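Local coordinates for DNA ligase (Alteromonas mediterranea, PDB 6GDR), which probably seals nicks in double-stranded DNA, using ATP to pass through enzyme-adenylate and DNA-adenylate intermediates before the strand ends are joined, at residues 173-178 / 188-193; 38-43 / 53-58. One frame throughout, in Å; residues are numbered along the deposited sequence. Where two conformers were deposited one is given.

Interaction 1 of 2, residues 173-178 / 188-193; sequences NALEEK and EGLMLH. With AMP (adenosine monophosphate), chain G.
Leu175 turns its branch to strand 189-193 by its first torsion, with CG opposite the backbone N (chi1 -173°). Leu190 already points at the helix and has CG opposite its carbonyl carbon (chi1 -62°). The two side chains slide past each other in opposite directions, with Leu175 CD1 and Leu190 CD1 3.9 Å apart. The same methyl of Leu175 meets Leu192, two residues further along the strand, tip to tip: Leu175 CD1 lies 3.7 Å from Leu192 CD2. Lys178 closes the side of the contact with its aliphatic stem, which crosses Leu190 at about a right angle. Lys178 CG is 4.1 Å from Leu190 CD1. Its chain bends at chi2, and NZ leads away to hydrogen-bond Gln181 OE1. No hydrogen bond joins the two segments. Met191, between the two leucines, points away from the helix to the nucleotide. Its bent chain lies over one face of the adenine, with Met191 CG 3.5 Å from AMP N1 and Met191 CE 3.5 Å from AMP N3. The sequence Glu-Gly-Leu-Met-Leu-His is consistent with motif IV of the nucleotidyltransferase family. Because Leu190 and Leu192 face the helix and Met191 the adenine, helix 172-184 packs on the side of the strand away from the nucleotide. Strand 189-194 runs antiparallel to both its sheet neighbours, 29-34 and 207-210, and Leu190 also packs on Leu179 and Val182 of the helix.

Interaction 2 of 2, residues 38-43 / 53-58; sequences IRARWD and NKIDAP. Unlike the reference sequence in segment 53-58: Asp56 (reference Ala). With AMP (adenosine monophosphate), chain G; nucleotides of chain B.
Ala40 and Ile55 meet beside the AMP and DNA site, on the strand that follows the Lys-x-Asp-Gly motif beginning at Lys34, the first conserved motif of the ligase family. Ile55 lies in the loop after strand 47-48. It reaches the strand with a single methyl: Ile55 CD1 sits 3.5 Å from Ala40 CB. CG1 of Ile55 stands opposite its carbonyl carbon (chi1 -62°) and the chain then runs on extended (chi2 172°), which carries CD1 to Ala40. No hydrogen bond links the segments. Leu74 touches both Ala40 and Ile55, while Leu47, Val88 and Trp125 add to the apolar surroundings of Ile55. The two residues before Ala40 serve other partners. Arg39 N donates a nearly straight hydrogen bond to OP1 of DC10 of chain B (2.8 Å, 169°). Ile38 CD1 rests 3.6 Å from O3' of DC9 of chain B, so the DNA backbone is met by both an N-H and a methyl. The side chain of Arg39 runs extended along the ribose of AMP. Arg39 CG is 3.2 Å from AMP O2', and AMP O3' lies in plane at the edge of the guanidinium. Glu73 packs against the same side chain. The chemistry is divided along the strand. A small apolar contact joins it to the loop, whereas the bond from Arg39 N holds a phosphate oxygen without reading a base, consistent with a ligase that must act on many sequences.

How the interactions relate
Interaction 2 comes first along the chain, and interaction 1 opens only after it has closed. Both belong to the ATP-dependent DNA ligase domain, but to different sheets. Strand 38-42 of interaction 2 is part of the mixed sheet with 47-48, 70-75, 129-134 and 161-163. Strand 189-194 of interaction 1 lies in the sheet with 15-16, 29-34 and 207-210. The contact centres are about 28 Å apart, on opposite sides of the chain's centre, and the contacts do not touch. AMP bridges this separation. Each contact lends one residue to the AMP pocket, from a different sheet. The nucleotide is therefore held between the two sheets.

Interaction 1 of 2, residues 173-178 / 188-193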
# COMPACT_ATOMS: atom_id res chain seq x y z
N ASN D 173 -5.36 -12.64 18.27
CA ASN D 173 -6.78 -12.33 18.23
C ASN D 173 -7.01 -10.83 18.27
O ASN D 173 -7.90 -10.31 17.60
CB ASN D 173 -7.49 -13.02 19.40
CG ASN D 173 -9.00 -13.01 19.25
OD1 ASN D 173 -9.67 -12.06 19.65
ND2 ASN D 173 -9.54 -14.08 18.67
N ALA D 174 -6.21 -10.11 19.07
CA ALA D 174 -6.30 -8.66 19.10
C ALA D 174 -5.98 -8.06 17.73
O ALA D 174 -6.57 -7.05 17.33
CB ALA D 174 -5.37 -8.09 20.16
N LEU D 175 -5.04 -8.67 17.01
CA LEU D 175 -4.71 -8.19 15.67
C LEU D 175 -5.87 -8.41 14.71
O LEU D 175 -6.23 -7.50 13.95
CB LEU D 175 -3.45 -8.91 15.16
CG LEU D 175 -2.87 -8.39 13.85
CD1 LEU D 175 -2.01 -7.16 14.09
CD2 LEU D 175 -2.07 -9.47 13.14
N GLU D 176 -6.46 -9.60 14.73
CA GLU D 176 -7.56 -9.89 13.82
C GLU D 176 -8.73 -8.94 14.05
O GLU D 176 -9.36 -8.47 13.10
CB GLU D 176 -8.01 -11.34 13.99
CG GLU D 176 -8.64 -11.95 12.75
CD GLU D 176 -7.63 -12.22 11.65
OE1 GLU D 176 -6.41 -12.18 11.94
OE2 GLU D 176 -8.04 -12.47 10.50
N GLU D 177 -9.04 -8.65 15.32
CA GLU D 177 -10.16 -7.76 15.63
C GLU D 177 -9.86 -6.33 15.21
O GLU D 177 -10.74 -5.64 14.68
CB GLU D 177 -10.48 -7.83 17.12
CG GLU D 177 -11.04 -9.17 17.57
CD GLU D 177 -11.38 -9.18 19.05
OE1 GLU D 177 -10.97 -8.25 19.77
OE2 GLU D 177 -12.05 -10.13 19.50
N LYS D 178 -8.63 -5.86 15.44
CA LYS D 178 -8.28 -4.51 15.01
C LYS D 178 -8.32 -4.39 13.50
O LYS D 178 -8.80 -3.38 12.96
CB LYS D 178 -6.90 -4.13 15.55
CG LYS D 178 -6.48 -2.69 15.25
CD LYS D 178 -7.36 -1.68 15.98
CE LYS D 178 -7.05 -0.25 15.55
NZ LYS D 178 -8.01 0.72 16.15
N GLU D 188 -7.20 0.62 5.02
CA GLU D 188 -6.67 -0.35 4.07
C GLU D 188 -6.12 -1.60 4.75
O GLU D 188 -6.19 -2.69 4.17
CB GLU D 188 -5.56 0.28 3.22
CG GLU D 188 -5.15 -0.56 2.02
CD GLU D 188 -3.88 -0.06 1.36
OE1 GLU D 188 -3.21 0.82 1.94
OE2 GLU D 188 -3.56 -0.55 0.26
N GLY D 189 -5.56 -1.46 5.95
CA GLY D 189 -4.98 -2.60 6.64
C GLY D 189 -4.08 -2.14 7.76
O GLY D 189 -4.17 -1.00 8.22
N LEU D 190 -3.20 -3.05 8.19
CA LEU D 190 -2.30 -2.79 9.30
C LEU D 190 -0.86 -3.05 8.87
O LEU D 190 -0.60 -3.81 7.93
CB LEU D 190 -2.63 -3.66 10.52
CG LEU D 190 -4.01 -3.46 11.15
CD1 LEU D 190 -4.20 -4.42 12.32
CD2 LEU D 190 -4.21 -2.02 11.60
N MET D 191 0.06 -2.41 9.57
CA MET D 191 1.49 -2.60 9.38
C MET D 191 2.12 -2.93 10.72
O MET D 191 1.77 -2.34 11.75
CB MET D 191 2.15 -1.36 8.77
CG MET D 191 1.62 -0.99 7.40
SD MET D 191 2.03 -2.21 6.13
CE MET D 191 3.80 -2.00 5.99
N LEU D 192 3.06 -3.88 10.71
CA LEU D 192 3.75 -4.31 11.92
C LEU D 192 5.25 -4.10 11.71
O LEU D 192 5.83 -4.68 10.79
CB LEU D 192 3.46 -5.78 12.22
CG LEU D 192 1.99 -6.19 12.19
CD1 LEU D 192 1.86 -7.69 12.39
CD2 LEU D 192 1.21 -5.44 13.26
N HIS D 193 5.85 -3.26 12.55
CA HIS D 193 7.27 -2.95 12.47
C HIS D 193 7.92 -3.34 13.78
O HIS D 193 7.55 -2.82 14.84
CB HIS D 193 7.50 -1.47 12.16
CG HIS D 193 8.80 -1.19 11.49
ND1 HIS D 193 9.01 -0.08 10.70
CD2 HIS D 193 9.97 -1.88 11.48
CE1 HIS D 193 10.24 -0.09 10.24
NE2 HIS D 193 10.85 -1.17 10.69
P AMP G . 2.65 -2.58 -0.58
O1P AMP G . 1.55 -1.63 -0.16
O2P AMP G . 2.35 -4.06 -0.66
O5' AMP G . 3.89 -2.37 0.43
C5' AMP G . 3.71 -1.59 1.61
C4' AMP G . 3.71 -0.11 1.25
O4' AMP G . 2.72 0.58 2.02
C3' AMP G . 5.04 0.60 1.50
O3' AMP G . 5.63 0.96 0.25
C2' AMP G . 4.70 1.82 2.32
O2' AMP G . 5.21 3.01 1.72
C1' AMP G . 3.18 1.88 2.38
N9 AMP G . 2.58 2.27 3.69
C8 AMP G . 1.40 2.92 3.78
N7 AMP G . 1.07 3.15 5.08
C5 AMP G . 2.06 2.65 5.84
C6 AMP G . 2.33 2.57 7.29
N6 AMP G . 1.45 3.08 8.18
N1 AMP G . 3.47 1.96 7.69
C2 AMP G . 4.34 1.45 6.81
N3 AMP G . 4.15 1.49 5.47
C4 AMP G . 3.05 2.07 4.93

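Interaction 2 of 2, residues 38-43 / 53-58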
# COMPACT_ATOMS: atom_id res chain seq x y z
N ILE D 38 0.40 7.60 -1.27
CA ILE D 38 1.55 7.51 -2.16
C ILE D 38 2.81 7.54 -1.32
O ILE D 38 2.99 8.44 -0.49
CB ILE D 38 1.57 8.66 -3.19
CG1 ILE D 38 0.30 8.64 -4.05
CG2 ILE D 38 2.82 8.58 -4.06
CD1 ILE D 38 0.18 7.45 -4.99
N ARG D 39 3.68 6.55 -1.52
CA ARG D 39 4.96 6.53 -0.82
C ARG D 39 5.86 7.63 -1.35
O ARG D 39 5.93 7.87 -2.56
CB ARG D 39 5.64 5.18 -0.98
CG ARG D 39 6.88 5.00 -0.11
CD ARG D 39 7.66 3.76 -0.48
NE ARG D 39 8.38 3.20 0.66
CZ ARG D 39 9.52 3.68 1.14
NH1 ARG D 39 10.09 4.74 0.58
NH2 ARG D 39 10.09 3.10 2.18
N ALA D 40 6.56 8.30 -0.44
CA ALA D 40 7.44 9.39 -0.82
C ALA D 40 8.62 9.45 0.14
O ALA D 40 8.44 9.32 1.36
CB ALA D 40 6.71 10.74 -0.83
N ARG D 41 9.81 9.65 -0.41
CA ARG D 41 11.02 9.84 0.38
C ARG D 41 11.38 11.31 0.40
O ARG D 41 11.44 11.96 -0.66
CB ARG D 41 12.18 9.01 -0.18
CG ARG D 41 13.55 9.49 0.26
CD ARG D 41 14.60 8.41 0.07
NE ARG D 41 14.41 7.30 1.00
CZ ARG D 41 15.11 6.17 0.96
NH1 ARG D 41 16.05 5.99 0.04
NH2 ARG D 41 14.86 5.21 1.85
N TRP D 42 11.62 11.85 1.59
CA TRP D 42 12.01 13.24 1.76
C TRP D 42 13.53 13.33 1.76
O TRP D 42 14.19 12.79 2.65
CB TRP D 42 11.43 13.81 3.06
CG TRP D 42 11.89 15.20 3.36
CD1 TRP D 42 12.50 15.64 4.51
CD2 TRP D 42 11.77 16.35 2.51
NE1 TRP D 42 12.76 16.98 4.42
CE2 TRP D 42 12.32 17.44 3.21
CE3 TRP D 42 11.24 16.56 1.24
CZ2 TRP D 42 12.37 18.73 2.67
CZ3 TRP D 42 11.29 17.84 0.70
CH2 TRP D 42 11.85 18.90 1.41
N ASP D 43 14.08 14.01 0.75
CA ASP D 43 15.52 14.14 0.58
C ASP D 43 16.13 15.22 1.47
O ASP D 43 17.35 15.41 1.44
CB ASP D 43 15.84 14.44 -0.89
CG ASP D 43 17.31 14.32 -1.21
OD1 ASP D 43 18.06 13.76 -0.38
OD2 ASP D 43 17.72 14.78 -2.29
N ASN D 53 10.99 9.10 -8.96
CA ASN D 53 10.41 10.14 -9.80
C ASN D 53 10.12 11.36 -8.93
O ASN D 53 9.54 11.24 -7.84
CB ASN D 53 9.12 9.65 -10.46
CG ASN D 53 9.37 8.47 -11.38
OD1 ASN D 53 10.30 7.69 -11.19
ND2 ASN D 53 8.52 8.33 -12.40
N LYS D 54 10.54 12.54 -9.39
CA LYS D 54 10.35 13.74 -8.60
C LYS D 54 8.87 14.00 -8.37
O LYS D 54 8.05 13.90 -9.28
CB LYS D 54 11.00 14.95 -9.28
CG LYS D 54 10.84 16.24 -8.49
CD LYS D 54 11.47 17.44 -9.17
CE LYS D 54 11.27 18.70 -8.33
NZ LYS D 54 11.89 19.90 -8.94
N ILE D 55 8.53 14.34 -7.13
CA ILE D 55 7.19 14.78 -6.78
C ILE D 55 7.19 16.30 -6.81
O ILE D 55 7.99 16.95 -6.13
CB ILE D 55 6.76 14.25 -5.40
CG1 ILE D 55 6.73 12.71 -5.43
CG2 ILE D 55 5.40 14.80 -5.01
CD1 ILE D 55 6.50 12.07 -4.07
N ASP D 56 6.28 16.88 -7.61
CA ASP D 56 6.26 18.33 -7.82
C ASP D 56 5.29 18.95 -6.82
O ASP D 56 4.13 19.25 -7.12
CB ASP D 56 5.87 18.64 -9.26
CG ASP D 56 6.10 20.10 -9.62
OD1 ASP D 56 6.64 20.84 -8.77
OD2 ASP D 56 5.75 20.49 -10.75
N ALA D 57 5.79 19.16 -5.59
CA ALA D 57 4.97 19.70 -4.52
C ALA D 57 5.23 21.19 -4.34
O ALA D 57 6.34 21.67 -4.61
CB ALA D 57 5.27 18.98 -3.20
N PRO D 58 4.24 21.96 -3.88
CA PRO D 58 4.48 23.38 -3.63
C PRO D 58 5.57 23.59 -2.59
O PRO D 58 5.83 22.73 -1.74
CB PRO D 58 3.13 23.89 -3.14
CG PRO D 58 2.13 22.91 -3.64
CD PRO D 58 2.84 21.59 -3.64
P AMP G . 2.65 -2.58 -0.58
O1P AMP G . 1.55 -1.63 -0.16
O2P AMP G . 2.35 -4.06 -0.66
O5' AMP G . 3.89 -2.37 0.43
C5' AMP G . 3.71 -1.59 1.61
C4' AMP G . 3.71 -0.11 1.25
O4' AMP G . 2.72 0.58 2.02
C3' AMP G . 5.04 0.60 1.50
O3' AMP G . 5.63 0.96 0.25
C2' AMP G . 4.70 1.82 2.32
O2' AMP G . 5.21 3.01 1.72
C1' AMP G . 3.18 1.88 2.38
N9 AMP G . 2.58 2.27 3.69
C8 AMP G . 1.40 2.92 3.78
N7 AMP G . 1.07 3.15 5.08
C5 AMP G . 2.06 2.65 5.84
C6 AMP G . 2.33 2.57 7.29
N6 AMP G . 1.45 3.08 8.18
N1 AMP G . 3.47 1.96 7.69
C2 AMP G . 4.34 1.45 6.81
N3 AMP G . 4.15 1.49 5.47
C4 AMP G . 3.05 2.07 4.93
P DC B 10 3.15 3.80 -4.58
OP1 DC B 10 3.37 4.42 -3.25
OP2 DC B 10 4.25 3.06 -5.24
O5' DC B 10 1.88 2.82 -4.47
C5' DC B 10 0.67 3.32 -3.93
C4' DC B 10 -0.51 2.44 -4.29
O4' DC B 10 -0.67 2.37 -5.73
C3' DC B 10 -0.38 0.99 -3.86
O3' DC B 10 -0.72 0.83 -2.48
C2' DC B 10 -1.38 0.30 -4.79
C1' DC B 10 -1.29 1.14 -6.07
N1 DC B 10 -0.49 0.48 -7.15
C2 DC B 10 -1.14 -0.34 -8.08
O2 DC B 10 -2.36 -0.50 -8.00
N3 DC B 10 -0.40 -0.94 -9.05
C4 DC B 10 0.92 -0.75 -9.10
N4 DC B 10 1.61 -1.36 -10.07
C5 DC B 10 1.59 0.08 -8.15
C6 DC B 10 0.86 0.67 -7.20
P DC B 9 6.49 4.83 -9.46
OP1 DC B 9 7.48 5.37 -8.48
OP2 DC B 9 6.60 3.33 -9.59
O5' DC B 9 5.02 5.24 -9.08
C5' DC B 9 4.76 5.68 -7.77
C4' DC B 9 3.26 5.95 -7.63
O4' DC B 9 2.68 5.98 -8.78
C3' DC B 9 2.59 4.74 -6.88
O3' DC B 9 2.65 4.96 -5.57
C2' DC B 9 1.15 4.74 -7.41
C1' DC B 9 1.27 5.14 -8.66
N1 DC B 9 1.30 4.05 -9.52
C2 DC B 9 0.06 3.48 -10.01
O2 DC B 9 -1.01 3.96 -9.67
N3 DC B 9 0.09 2.33 -10.92
C4 DC B 9 1.32 1.76 -11.32
N4 DC B 9 1.32 0.65 -12.20
C5 DC B 9 2.58 2.33 -10.82
C6 DC B 9 2.55 3.47 -9.92